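Local coordinates for protein SmhB (Serratia marcescens, PDB 6ZZ5) that forms, as its B component, part of the tripartite alpha-pore-forming toxin Smh, here in its soluble form, and probably helps to build the membrane pore, at residues A[110-121]-A[282-293]; A[208-216]-A[252-263]. One frame throughout, in Å; residues are numbered along the deposited sequence.

Interaction 1 (A[110-121]-A[282-293]). With EDO (1,2-ethanediol), chain J; EDO (1,2-ethanediol), chain I.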
loop_
_atom_site.group_PDB
_atom_site.type_symbol
_atom_site.label_atom_id
_atom_site.label_comp_id
_atom_site.label_asym_id
_atom_site.label_seq_id
_atom_site.Cartn_x
_atom_site.Cartn_y
_atom_site.Cartn_z
ATOM N N SER A 110 -8.421 -18.114 21.915
ATOM C CA SER A 110 -8.626 -18.679 20.550
ATOM C C SER A 110 -9.844 -17.989 19.900
ATOM O O SER A 110 -9.712 -17.589 18.737
ATOM C CB SER A 110 -8.773 -20.179 20.564
ATOM O OG SER A 110 -10.021 -20.514 21.094
ATOM N N ASP A 111 -10.938 -17.766 20.651
ATOM C CA ASP A 111 -12.164 -17.101 20.140
ATOM C C ASP A 111 -11.797 -15.659 19.751
ATOM O O ASP A 111 -12.178 -15.219 18.671
ATOM C CB ASP A 111 -13.339 -17.117 21.129
ATOM C CG ASP A 111 -13.938 -18.482 21.403
ATOM O OD1 ASP A 111 -13.691 -19.424 20.608
ATOM O OD2 ASP A 111 -14.620 -18.597 22.436
ATOM N N LYS A 112 -11.023 -14.951 20.560
ATOM C CA LYS A 112 -10.645 -13.553 20.224
ATOM C C LYS A 112 -9.727 -13.566 18.974
ATOM O O LYS A 112 -9.961 -12.774 18.032
ATOM C CB LYS A 112 -10.078 -12.878 21.473
ATOM C CG LYS A 112 -9.700 -11.410 21.289
ATOM C CD LYS A 112 -10.939 -10.536 20.980
ATOM C CE LYS A 112 -12.177 -10.885 21.780
ATOM N NZ LYS A 112 -12.818 -9.690 22.364
ATOM N N ALA A 113 -8.719 -14.413 18.922
ATOM C CA ALA A 113 -7.834 -14.552 17.752
ATOM C C ALA A 113 -8.688 -14.863 16.512
ATOM O O ALA A 113 -8.386 -14.332 15.439
ATOM C CB ALA A 113 -6.769 -15.607 17.949
ATOM N N LYS A 114 -9.642 -15.772 16.614
ATOM C CA LYS A 114 -10.521 -16.139 15.471
ATOM C C LYS A 114 -11.330 -14.926 14.989
ATOM O O LYS A 114 -11.573 -14.815 13.775
ATOM C CB LYS A 114 -11.496 -17.243 15.847
ATOM C CG LYS A 114 -10.888 -18.628 15.838
ATOM C CD LYS A 114 -11.888 -19.722 16.139
ATOM C CE LYS A 114 -11.766 -20.220 17.563
ATOM N NZ LYS A 114 -12.848 -21.173 17.894
ATOM N N GLU A 115 -11.775 -14.067 15.897
ATOM C CA GLU A 115 -12.524 -12.854 15.526
ATOM C C GLU A 115 -11.551 -11.942 14.759
ATOM O O GLU A 115 -11.944 -11.360 13.744
ATOM C CB GLU A 115 -13.141 -12.272 16.793
ATOM C CG GLU A 115 -13.757 -10.920 16.658
ATOM C CD GLU A 115 -14.092 -10.274 18.022
ATOM O OE1 GLU A 115 -14.598 -10.979 18.953
ATOM O OE2 GLU A 115 -13.825 -9.057 18.178
ATOM N N TYR A 116 -10.308 -11.811 15.202
ATOM C CA TYR A 116 -9.318 -10.926 14.526
ATOM C C TYR A 116 -8.954 -11.526 13.162
ATOM O O TYR A 116 -8.768 -10.787 12.198
ATOM C CB TYR A 116 -8.100 -10.669 15.408
ATOM C CG TYR A 116 -8.379 -9.872 16.663
ATOM C CD1 TYR A 116 -9.448 -8.998 16.718
ATOM C CD2 TYR A 116 -7.573 -9.975 17.786
ATOM C CE1 TYR A 116 -9.724 -8.236 17.845
ATOM C CE2 TYR A 116 -7.834 -9.209 18.934
ATOM C CZ TYR A 116 -8.883 -8.308 18.941
ATOM O OH TYR A 116 -9.205 -7.574 20.051
ATOM N N GLN A 117 -8.854 -12.835 13.090
ATOM C CA GLN A 117 -8.604 -13.552 11.828
ATOM C C GLN A 117 -9.732 -13.240 10.842
ATOM O O GLN A 117 -9.412 -12.951 9.681
ATOM C CB GLN A 117 -8.502 -15.058 12.055
ATOM C CG GLN A 117 -8.234 -15.787 10.758
ATOM C CD GLN A 117 -8.015 -17.256 10.988
ATOM O OE1 GLN A 117 -7.741 -17.705 12.110
ATOM N NE2 GLN A 117 -8.090 -18.001 9.903
ATOM N N GLU A 118 -10.981 -13.311 11.285
ATOM C CA GLU A 118 -12.160 -13.039 10.421
ATOM C C GLU A 118 -12.120 -11.587 9.959
ATOM O O GLU A 118 -12.497 -11.347 8.807
ATOM C CB GLU A 118 -13.486 -13.374 11.101
ATOM C CG GLU A 118 -14.679 -13.318 10.157
ATOM C CD GLU A 118 -14.605 -14.136 8.868
ATOM O OE1 GLU A 118 -13.767 -15.079 8.749
ATOM O OE2 GLU A 118 -15.377 -13.798 7.973
ATOM N N VAL A 119 -11.694 -10.644 10.805
ATOM C CA VAL A 119 -11.504 -9.249 10.351
ATOM C C VAL A 119 -10.466 -9.238 9.197
ATOM O O VAL A 119 -10.705 -8.567 8.197
ATOM C CB VAL A 119 -11.097 -8.302 11.487
ATOM C CG1 VAL A 119 -10.695 -6.961 10.905
ATOM C CG2 VAL A 119 -12.228 -8.207 12.513
ATOM N N SER A 120 -9.348 -9.948 9.348
ATOM C CA SER A 120 -8.259 -9.945 8.355
ATOM C C SER A 120 -8.800 -10.547 7.048
ATOM O O SER A 120 -8.398 -10.113 5.967
ATOM C CB SER A 120 -7.019 -10.612 8.873
ATOM O OG SER A 120 -7.133 -12.041 8.763
ATOM N N ALA A 121 -9.644 -11.555 7.154
ATOM C CA ALA A 121 -10.267 -12.261 6.024
ATOM C C ALA A 121 -11.266 -11.326 5.316
ATOM O O ALA A 121 -11.275 -11.310 4.076
ATOM C CB ALA A 121 -10.938 -13.517 6.491
ATOM N N ASN A 282 -3.725 -12.553 6.795
ATOM C CA ASN A 282 -4.770 -13.571 7.120
ATOM C C ASN A 282 -4.106 -14.916 7.398
ATOM O O ASN A 282 -4.530 -15.597 8.321
ATOM C CB ASN A 282 -5.776 -13.686 5.966
ATOM C CG ASN A 282 -7.026 -14.462 6.257
ATOM O OD1 ASN A 282 -7.183 -15.118 7.299
ATOM N ND2 ASN A 282 -7.949 -14.393 5.324
ATOM N N ASN A 283 -3.115 -15.317 6.595
ATOM C CA ASN A 283 -2.414 -16.601 6.795
ATOM C C ASN A 283 -1.691 -16.605 8.156
ATOM O O ASN A 283 -1.644 -17.661 8.829
ATOM C CB ASN A 283 -1.403 -16.866 5.685
ATOM C CG ASN A 283 -2.061 -17.208 4.366
ATOM O OD1 ASN A 283 -3.235 -17.536 4.330
ATOM N ND2 ASN A 283 -1.284 -17.109 3.310
ATOM N N ALA A 284 -1.187 -15.461 8.595
ATOM C CA ALA A 284 -0.479 -15.353 9.894
ATOM C C ALA A 284 -1.501 -15.491 11.035
ATOM O O ALA A 284 -1.254 -16.304 11.954
ATOM C CB ALA A 284 0.338 -14.089 9.939
ATOM N N TRP A 285 -2.660 -14.845 10.953
ATOM C CA TRP A 285 -3.719 -15.070 11.963
ATOM C C TRP A 285 -4.116 -16.547 11.967
ATOM O O TRP A 285 -4.350 -17.072 13.044
ATOM C CB TRP A 285 -4.929 -14.186 11.688
ATOM C CG TRP A 285 -4.759 -12.763 12.075
ATOM C CD1 TRP A 285 -4.695 -11.667 11.250
ATOM C CD2 TRP A 285 -4.761 -12.248 13.419
ATOM N NE1 TRP A 285 -4.613 -10.518 11.984
ATOM C CE2 TRP A 285 -4.649 -10.834 13.316
ATOM C CE3 TRP A 285 -4.785 -12.844 14.682
ATOM C CZ2 TRP A 285 -4.630 -9.997 14.424
ATOM C CZ3 TRP A 285 -4.789 -12.011 15.781
ATOM C CH2 TRP A 285 -4.650 -10.616 15.647
ATOM N N ASP A 286 -4.230 -17.186 10.787
ATOM C CA ASP A 286 -4.625 -18.612 10.721
ATOM C C ASP A 286 -3.623 -19.461 11.533
ATOM O O ASP A 286 -4.063 -20.396 12.236
ATOM C CB ASP A 286 -4.734 -19.123 9.284
ATOM C CG ASP A 286 -5.439 -20.466 9.256
ATOM O OD1 ASP A 286 -6.595 -20.522 9.711
ATOM O OD2 ASP A 286 -4.811 -21.438 8.827
ATOM N N SER A 287 -2.330 -19.175 11.409
ATOM C CA SER A 287 -1.284 -19.989 12.083
ATOM C C SER A 287 -1.427 -19.790 13.593
ATOM O O SER A 287 -1.268 -20.764 14.317
ATOM C CB SER A 287 0.099 -19.721 11.598
ATOM O OG SER A 287 0.563 -18.452 12.041
ATOM N N LEU A 288 -1.734 -18.575 14.039
ATOM C CA LEU A 288 -1.909 -18.259 15.465
ATOM C C LEU A 288 -3.174 -18.966 15.980
ATOM O O LEU A 288 -3.070 -19.658 16.996
ATOM C CB LEU A 288 -1.961 -16.742 15.684
ATOM C CG LEU A 288 -2.251 -16.301 17.112
ATOM C CD1 LEU A 288 -1.054 -16.729 17.992
ATOM C CD2 LEU A 288 -2.503 -14.808 17.182
ATOM N N THR A 289 -4.326 -18.823 15.336
ATOM C CA THR A 289 -5.585 -19.461 15.827
ATOM C C THR A 289 -5.444 -20.989 15.842
ATOM O O THR A 289 -5.882 -21.621 16.819
ATOM C CB THR A 289 -6.800 -18.990 15.033
ATOM O OG1 THR A 289 -6.515 -19.311 13.683
ATOM C CG2 THR A 289 -7.012 -17.510 15.148
ATOM N N SER A 290 -4.830 -21.552 14.817
ATOM C CA SER A 290 -4.561 -23.009 14.726
ATOM C C SER A 290 -3.723 -23.455 15.923
ATOM O O SER A 290 -4.057 -24.514 16.531
ATOM C CB SER A 290 -3.870 -23.368 13.454
ATOM O OG SER A 290 -4.783 -23.344 12.389
ATOM N N GLU A 291 -2.678 -22.691 16.245
ATOM C CA GLU A 291 -1.845 -23.042 17.409
ATOM C C GLU A 291 -2.720 -23.011 18.674
ATOM O O GLU A 291 -2.642 -23.983 19.501
ATOM C CB GLU A 291 -0.609 -22.165 17.548
ATOM C CG GLU A 291 0.275 -22.671 18.676
ATOM C CD GLU A 291 1.605 -21.990 18.995
ATOM O OE1 GLU A 291 2.207 -21.325 18.105
ATOM O OE2 GLU A 291 2.064 -22.153 20.157
ATOM N N LEU A 292 -3.465 -21.945 18.897
ATOM C CA LEU A 292 -4.201 -21.787 20.173
ATOM C C LEU A 292 -5.257 -22.883 20.285
ATOM O O LEU A 292 -5.483 -23.384 21.417
ATOM C CB LEU A 292 -4.852 -20.401 20.209
ATOM C CG LEU A 292 -3.860 -19.258 20.321
ATOM C CD1 LEU A 292 -4.610 -17.952 20.107
ATOM C CD2 LEU A 292 -3.229 -19.276 21.720
ATOM N N GLU A 293 -5.940 -23.209 19.179
ATOM C CA GLU A 293 -6.947 -24.295 19.157
ATOM C C GLU A 293 -6.266 -25.632 19.464
ATOM O O GLU A 293 -6.838 -26.403 20.224
ATOM C CB GLU A 293 -7.694 -24.360 17.821
ATOM C CG GLU A 293 -8.698 -23.222 17.687
ATOM C CD GLU A 293 -9.245 -22.933 16.294
ATOM O OE1 GLU A 293 -8.944 -23.706 15.387
ATOM O OE2 GLU A 293 -9.959 -21.898 16.130
HETATM C C1 EDO J . 6.459 -21.327 19.428
HETATM O O1 EDO J . 6.897 -20.056 18.969
HETATM C C2 EDO J . 5.114 -21.623 18.911
HETATM O O2 EDO J . 4.337 -20.440 18.823
HETATM C C1 EDO I . 1.773 -19.076 22.148
HETATM O O1 EDO I . 2.951 -19.563 21.526
HETATM C C2 EDO I . 0.849 -18.472 21.167
HETATM O O2 EDO I . 1.429 -17.355 20.520
#
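The indole of W285 and the side chain of Q117 are reciprocal knobs, each lodged in a hollow of the opposite helix. W285 fills the pocket between A113, Y116, Q117 and S120. Its six-membered ring lies under Y116 CB, which stands 3.6 Å from the ring centroid and 17° off the normal, a CH-pi contact over one face; at the pyrrole end, S120 CB comes within 3.5 Å of W285 CD1. The Y116 ring itself leans obliquely to the indole and continues away from it, so its hydroxyl reaches D81, while W285 NE1 bonds to N75; both acceptors belong to helix 44-92.

Q117 drops among N282, W285, D286 and T289. The Q117 chain runs extended from a CG opposite the backbone N, which carries the amide to the far helix, where both of its ends are gripped. T289 OG1 donates to Q117 OE1 over 2.6 Å, and Q117 NE2 donates to D286 OD1 at 2.9 Å, a bent bond (147°) that meets the carboxylate oxygen on its anti side. Two bonds at opposite ends of the amide restrain its rotation. This is knobs-into-holes packing of antiparallel helices, as in a coiled coil: the axes of the two segments approach to 8.8 Å, at 163° between N-to-C directions, within the long helical bundle of this HBL-family toxin component.

Further along, small residues allow close approach. A113 CB presses on T289 CG2 at 3.4 Å, tighter than usual for two carbons, and also meets L292 CD1 at 3.8 Å. S110 CB settles against L292 CB, its hydroxyl turned back to G107 O. At the solvent-facing margin K114 NZ bridges weakly to D111 OD1; a further salt bridge to E293 OE2 is doubtful, that oxygen being modelled too close to the lysine.

Interaction 2 (A[208-216]-A[252-263])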
loop_
_atom_site.group_PDB
_atom_site.type_symbol
_atom_site.label_atom_id
_atom_site.label_comp_id
_atom_site.label_asym_id
_atom_site.label_seq_id
_atom_site.Cartn_x
_atom_site.Cartn_y
_atom_site.Cartn_z
ATOM N N SER A 208 -1.998 20.357 -23.384
ATOM C CA SER A 208 -1.655 19.062 -22.718
ATOM C C SER A 208 -1.871 19.159 -21.187
ATOM O O SER A 208 -1.123 19.864 -20.510
ATOM C CB SER A 208 -0.237 18.677 -23.085
ATOM O OG SER A 208 -0.088 17.272 -23.108
ATOM N N THR A 209 -2.836 18.428 -20.628
ATOM C CA THR A 209 -3.126 18.368 -19.162
ATOM C C THR A 209 -1.990 17.656 -18.429
ATOM O O THR A 209 -1.588 16.582 -18.864
ATOM C CB THR A 209 -4.447 17.619 -18.945
ATOM O OG1 THR A 209 -5.452 18.396 -19.594
ATOM C CG2 THR A 209 -4.811 17.414 -17.488
ATOM N N PRO A 210 -1.487 18.157 -17.289
ATOM C CA PRO A 210 -0.441 17.456 -16.553
ATOM C C PRO A 210 -1.086 16.230 -15.901
ATOM O O PRO A 210 -2.218 16.363 -15.446
ATOM C CB PRO A 210 -0.024 18.399 -15.425
ATOM C CG PRO A 210 -1.240 19.318 -15.232
ATOM C CD PRO A 210 -1.883 19.406 -16.603
ATOM N N VAL A 211 -0.354 15.130 -15.851
ATOM C CA VAL A 211 -0.865 13.876 -15.251
ATOM C C VAL A 211 -0.048 13.577 -14.005
ATOM O O VAL A 211 1.145 13.288 -14.114
ATOM C CB VAL A 211 -0.892 12.729 -16.278
ATOM C CG1 VAL A 211 -1.336 11.423 -15.669
ATOM C CG2 VAL A 211 -1.802 13.100 -17.439
ATOM N N VAL A 212 -0.709 13.656 -12.860
ATOM C CA VAL A 212 -0.091 13.372 -11.543
ATOM C C VAL A 212 -0.493 11.960 -11.106
ATOM O O VAL A 212 -0.062 11.522 -10.089
ATOM C CB VAL A 212 -0.480 14.441 -10.500
ATOM C CG1 VAL A 212 -0.112 15.836 -10.946
ATOM C CG2 VAL A 212 -1.963 14.437 -10.184
ATOM N N MET A 213 -1.365 11.290 -11.825
ATOM C CA MET A 213 -1.831 9.935 -11.495
ATOM C C MET A 213 -0.641 8.968 -11.550
ATOM O O MET A 213 0.000 8.877 -12.590
ATOM C CB MET A 213 -2.873 9.480 -12.502
ATOM C CG MET A 213 -3.749 8.411 -11.964
ATOM S SD MET A 213 -5.110 7.992 -13.117
ATOM C CE MET A 213 -5.453 9.627 -13.671
ATOM N N GLY A 214 -0.304 8.406 -10.419
ATOM C CA GLY A 214 0.903 7.598 -10.156
ATOM C C GLY A 214 2.171 8.437 -10.100
ATOM O O GLY A 214 3.252 7.858 -10.034
ATOM N N GLY A 215 2.053 9.759 -9.999
ATOM C CA GLY A 215 3.230 10.639 -9.856
ATOM C C GLY A 215 3.498 10.905 -8.403
ATOM O O GLY A 215 3.037 11.941 -7.916
ATOM N N ILE A 216 4.128 9.950 -7.727
ATOM C CA ILE A 216 4.314 9.976 -6.255
ATOM C C ILE A 216 5.780 9.871 -5.886
ATOM O O ILE A 216 6.550 9.151 -6.545
ATOM C CB ILE A 216 3.488 8.889 -5.544
ATOM C CG1 ILE A 216 3.878 7.467 -5.943
ATOM C CG2 ILE A 216 2.016 9.158 -5.785
ATOM C CD1 ILE A 216 3.323 6.425 -5.039
ATOM N N SER A 252 -0.077 14.878 -28.537
ATOM C CA SER A 252 -0.123 15.395 -27.157
ATOM C C SER A 252 -1.305 14.806 -26.370
ATOM O O SER A 252 -1.150 14.520 -25.166
ATOM C CB SER A 252 -0.187 16.876 -27.202
ATOM O OG SER A 252 1.121 17.385 -27.335
ATOM N N GLU A 253 -2.471 14.680 -27.000
ATOM C CA GLU A 253 -3.698 14.230 -26.300
ATOM C C GLU A 253 -3.566 12.720 -26.062
ATOM O O GLU A 253 -4.008 12.226 -25.031
ATOM C CB GLU A 253 -4.930 14.612 -27.124
ATOM C CG GLU A 253 -5.220 16.095 -27.106
ATOM C CD GLU A 253 -4.211 16.976 -27.811
ATOM O OE1 GLU A 253 -3.963 16.722 -29.031
ATOM O OE2 GLU A 253 -3.663 17.899 -27.131
ATOM N N VAL A 254 -2.960 12.002 -27.001
ATOM C CA VAL A 254 -2.689 10.566 -26.834
ATOM C C VAL A 254 -1.773 10.402 -25.622
ATOM O O VAL A 254 -1.985 9.451 -24.892
ATOM C CB VAL A 254 -2.083 9.946 -28.094
ATOM C CG1 VAL A 254 -1.573 8.542 -27.799
ATOM C CG2 VAL A 254 -3.096 9.936 -29.227
ATOM N N LEU A 255 -0.712 11.190 -25.535
ATOM C CA LEU A 255 0.281 11.102 -24.431
ATOM C C LEU A 255 -0.463 11.220 -23.098
ATOM O O LEU A 255 -0.193 10.445 -22.195
ATOM C CB LEU A 255 1.301 12.240 -24.566
ATOM C CG LEU A 255 2.795 11.933 -24.487
ATOM C CD1 LEU A 255 3.127 10.556 -25.031
ATOM C CD2 LEU A 255 3.604 12.983 -25.282
ATOM N N VAL A 256 -1.281 12.249 -22.951
ATOM C CA VAL A 256 -2.106 12.452 -21.737
ATOM C C VAL A 256 -2.969 11.203 -21.504
ATOM O O VAL A 256 -2.980 10.693 -20.366
ATOM C CB VAL A 256 -2.918 13.743 -21.860
ATOM C CG1 VAL A 256 -3.938 13.857 -20.761
ATOM C CG2 VAL A 256 -1.990 14.961 -21.898
ATOM N N ALA A 257 -3.674 10.700 -22.515
ATOM C CA ALA A 257 -4.568 9.530 -22.359
ATOM C C ALA A 257 -3.728 8.337 -21.881
ATOM O O ALA A 257 -4.205 7.579 -20.988
ATOM C CB ALA A 257 -5.264 9.213 -23.643
ATOM N N SER A 258 -2.540 8.177 -22.456
ATOM C CA SER A 258 -1.621 7.037 -22.186
ATOM C C SER A 258 -1.164 7.134 -20.721
ATOM O O SER A 258 -1.091 6.094 -20.035
ATOM C CB SER A 258 -0.406 7.085 -23.084
ATOM O OG SER A 258 0.514 6.045 -22.762
ATOM N N GLN A 259 -0.820 8.345 -20.296
ATOM C CA GLN A 259 -0.321 8.590 -18.926
ATOM C C GLN A 259 -1.443 8.266 -17.926
ATOM O O GLN A 259 -1.179 7.597 -16.926
ATOM C CB GLN A 259 0.198 10.014 -18.785
ATOM C CG GLN A 259 1.521 10.235 -19.489
ATOM C CD GLN A 259 1.914 11.685 -19.613
ATOM O OE1 GLN A 259 1.152 12.564 -19.223
ATOM N NE2 GLN A 259 3.081 11.956 -20.168
ATOM N N ILE A 260 -2.676 8.638 -18.211
ATOM C CA ILE A 260 -3.797 8.280 -17.323
ATOM C C ILE A 260 -3.943 6.765 -17.300
ATOM O O ILE A 260 -4.169 6.245 -16.206
ATOM C CB ILE A 260 -5.070 9.035 -17.728
ATOM C CG1 ILE A 260 -4.918 10.502 -17.307
ATOM C CG2 ILE A 260 -6.289 8.424 -17.094
ATOM C CD1 ILE A 260 -5.815 11.403 -18.030
ATOM N N GLY A 261 -3.828 6.103 -18.461
ATOM C CA GLY A 261 -3.895 4.637 -18.561
ATOM C C GLY A 261 -2.828 3.961 -17.694
ATOM O O GLY A 261 -3.153 2.993 -16.984
ATOM N N SER A 262 -1.602 4.444 -17.724
ATOM C CA SER A 262 -0.488 3.892 -16.913
ATOM C C SER A 262 -0.835 4.123 -15.445
ATOM O O SER A 262 -0.587 3.221 -14.692
ATOM C CB SER A 262 0.848 4.497 -17.241
ATOM O OG SER A 262 1.171 4.265 -18.599
ATOM N N GLY A 263 -1.457 5.268 -15.119
ATOM C CA GLY A 263 -1.879 5.573 -13.743
ATOM C C GLY A 263 -2.973 4.623 -13.279
ATOM O O GLY A 263 -2.964 4.237 -12.114
HETATM O O HOH W 1 2.294 14.981 -17.264
HETATM O O HOH W 2 0.872 8.181 -14.975
#
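V211 rests on the helix surface between V256, Q259 and I260, its two methyls both close to Q259 CB. V211 CG2 meets V256 CG1 at 4.0 Å and lies beside the Q259 amide oxygen, whereas CG1 reaches I260 CG1. Next along the loop, M213 sends its CG across G263 CA at 3.8 Å, where the helix has no side chain to intervene. The methionine chain then bends at chi3 (-39°), bringing M213 CE against I260 CG2 at 3.7 Å. At the other end, V256 CG2 touches T209 O and S208 OG, close to the start of the helix.

No direct hydrogen bond joins the two segments; water does this work. One molecule accepts from V211 N and donates weakly to Q259 OE1. A second donates to M213 O at 2.6 Å and to Q259 O at 2.9 Å, tying the loop to a helix carbonyl. An irregular loop leading into strand 216-221 thus lies along the first turns of helix 252-300, joining the small beta sheet to the helical bundle. The loop ends in a type II turn from V212 to G215, closed by G215 N bonding to V212 O, with G214 at its third position in a positive-phi conformation (73°).

A second shell fixes these pieces. Q32 grips the loop with its whole amide: OE1 accepts from V212 N and M213 N, while NE2 donates to P210 O. S28 OG accepts from G214 N, and R240 bonds to G214 O. Beyond the strip of apolar contacts, V29 of helix 4-30 touches M213, and Y141 of helix 99-151 packs on I260. On the helix side, Y25 OH bonds to G263 O, and N163 holds the hydroxyl of S258.

In the fold
From the N terminus, the chain passes through helices 4-30 and 44-92 before helix 99-151 supplies the first half of interaction 1. It then runs through helix 156-184 and strand 191-196 to the loop 208-216, which opens interaction 2. After strands 216-221 and 227-228 and helix 230-245, helix 252-300 closes both loops: first interaction 2, across 35 intervening residues, then interaction 1, across 160. The shorter loop therefore lies wholly within the longer one. The centres of the two interactions lie about 42 Å apart, on opposite sides of the chain's centre. Because both use helix 252-300, that helix is tied near its start to the loop before strand 216-221 and near its far end to helix 99-151.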